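Local structure of flavoenzyme PA4991 (Pseudomonas aeruginosa PAO1, 5EZ7) at residues 308-312 / 388-392. The protein binds one FAD per subunit and probably acts as an oxidoreductase of the DAO family, although its physiological substrate is unknown. Numbering follows the deposited sequence.
Sequences AQWAT and EVAFA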
loop_
_atom_site.group_PDB
_atom_site.type_symbol
_atom_site.label_atom_id
_atom_site.label_comp_id
_atom_site.label_asym_id
_atom_site.label_seq_id
_atom_site.Cartn_x
_atom_site.Cartn_y
_atom_site.Cartn_z
ATOM N N ALA A 308 -5.077 24.690 -13.857
ATOM C CA ALA A 308 -5.062 23.422 -13.194
ATOM C C ALA A 308 -6.390 23.157 -12.533
ATOM O O ALA A 308 -7.090 24.077 -12.128
ATOM C CB ALA A 308 -3.966 23.381 -12.168
ATOM N N GLN A 309 -6.741 21.887 -12.419
ATOM C CA GLN A 309 -7.827 21.510 -11.524
ATOM C C GLN A 309 -7.230 21.003 -10.215
ATOM O O GLN A 309 -6.137 20.433 -10.230
ATOM C CB GLN A 309 -8.683 20.418 -12.129
ATOM C CG GLN A 309 -9.385 20.788 -13.424
ATOM C CD GLN A 309 -9.975 19.535 -13.992
ATOM O OE1 GLN A 309 -9.309 18.825 -14.737
ATOM N NE2 GLN A 309 -11.147 19.159 -13.505
ATOM N N TRP A 310 -7.985 21.190 -9.130
ATOM C CA TRP A 310 -7.553 20.953 -7.769
ATOM C C TRP A 310 -8.603 20.160 -7.022
ATOM O O TRP A 310 -9.791 20.466 -7.084
ATOM C CB TRP A 310 -7.397 22.260 -7.014
ATOM C CG TRP A 310 -6.403 23.172 -7.590
ATOM C CD1 TRP A 310 -6.609 24.088 -8.607
ATOM C CD2 TRP A 310 -5.039 23.323 -7.188
ATOM N NE1 TRP A 310 -5.450 24.776 -8.851
ATOM C CE2 TRP A 310 -4.471 24.320 -8.003
ATOM C CE3 TRP A 310 -4.235 22.705 -6.217
ATOM C CZ2 TRP A 310 -3.142 24.702 -7.889
ATOM C CZ3 TRP A 310 -2.918 23.087 -6.102
ATOM C CH2 TRP A 310 -2.382 24.077 -6.933
ATOM N N ALA A 311 -8.154 19.157 -6.283
ATOM C CA ALA A 311 -9.022 18.394 -5.396
ATOM C C ALA A 311 -8.229 17.954 -4.170
ATOM O O ALA A 311 -7.005 18.041 -4.147
ATOM C CB ALA A 311 -9.559 17.184 -6.150
ATOM N N THR A 312 -8.906 17.479 -3.143
ATOM C CA THR A 312 -8.223 16.896 -2.010
ATOM C C THR A 312 -8.833 15.553 -1.681
ATOM O O THR A 312 -9.914 15.197 -2.178
ATOM C CB THR A 312 -8.235 17.795 -0.787
ATOM O OG1 THR A 312 -9.485 17.658 -0.112
ATOM C CG2 THR A 312 -7.953 19.249 -1.190
ATOM N N GLU A 388 -8.194 9.464 -11.274
ATOM C CA GLU A 388 -9.156 9.201 -12.340
ATOM C C GLU A 388 -10.582 9.484 -11.893
ATOM O O GLU A 388 -11.370 9.990 -12.668
ATOM C CB GLU A 388 -8.981 7.806 -12.958
ATOM C CG GLU A 388 -7.630 7.628 -13.677
ATOM C CD GLU A 388 -7.445 8.479 -14.956
ATOM O OE1 GLU A 388 -6.270 8.599 -15.411
ATOM O OE2 GLU A 388 -8.437 9.021 -15.536
ATOM N N VAL A 389 -10.903 9.252 -10.633
ATOM C CA VAL A 389 -12.280 9.474 -10.147
ATOM C C VAL A 389 -12.560 10.950 -9.805
ATOM O O VAL A 389 -13.660 11.452 -10.038
ATOM C CB VAL A 389 -12.583 8.564 -8.920
ATOM C CG1 VAL A 389 -14.045 8.705 -8.481
ATOM C CG2 VAL A 389 -12.255 7.094 -9.228
ATOM N N ALA A 390 -11.562 11.646 -9.266
ATOM C CA ALA A 390 -11.760 13.029 -8.765
ATOM C C ALA A 390 -11.889 14.067 -9.894
ATOM O O ALA A 390 -12.540 15.075 -9.741
ATOM C CB ALA A 390 -10.651 13.424 -7.786
ATOM N N PHE A 391 -11.259 13.835 -11.026
ATOM C CA PHE A 391 -11.398 14.751 -12.146
ATOM C C PHE A 391 -12.214 14.132 -13.273
ATOM O O PHE A 391 -12.729 14.863 -14.123
ATOM C CB PHE A 391 -10.007 15.165 -12.617
ATOM C CG PHE A 391 -9.125 15.694 -11.498
ATOM C CD1 PHE A 391 -9.373 16.945 -10.927
ATOM C CD2 PHE A 391 -8.063 14.938 -10.995
ATOM C CE1 PHE A 391 -8.576 17.436 -9.897
ATOM C CE2 PHE A 391 -7.267 15.435 -9.961
ATOM C CZ PHE A 391 -7.523 16.686 -9.416
ATOM N N ALA A 392 -12.379 12.802 -13.252
ATOM C CA ALA A 392 -12.848 12.027 -14.435
ATOM C C ALA A 392 -13.510 10.675 -14.083
ATOM O O ALA A 392 -14.721 10.507 -14.189
ATOM C CB ALA A 392 -11.677 11.796 -15.399
#
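The Phe391 ring reaches the start of strand 309-320 and meets Gln309, the backbone N of Trp310 and the methyl of Ala311 at an oblique angle. Its CB points to the strand. CG lies opposite the carbonyl carbon (chi1 -52°), which carries the ring out from the chain end. From there the ring atoms CD1, CE1 and CZ make the contacts. CD1 meets Gln309 CB at 3.7 Å. It also meets the amide end of that side chain, with Gln309 NE2 3.8 Å from Phe391 CD1. CE1 sits on the strand backbone, close to Gln309 C and 3.9 Å from Trp310 N. At the tip, CZ reaches Ala311 CB at 3.9 Å. The ring thus spans two residues whose side chains leave the same face of the strand, and its contact with Ala311 is apolar.

The Gln309 side chain runs past Phe391 in the opposite direction. The chain stays extended beyond CG (chi2 170°), and its amide end passes CD1. The amide and ring planes are 63° apart, so the two groups are not stacked. Ala390 adds a second, smaller touch, with its CB 4.2 Å from Ala311 CB.

This is a surface contact, away from the FAD site. It sets the last residues of the chain against an outermost strand of the large mixed sheet. Strand 309-320 pairs antiparallel with strand 224-236, and Ala390 and Phe391 also touch Met233 and Lys235 there. Trp310 points to the opposite face, where it packs on helix 285-299 and makes a cation-pi contact with Arg293. The edge of the sheet therefore has a helix on one face and the chain terminus on the other.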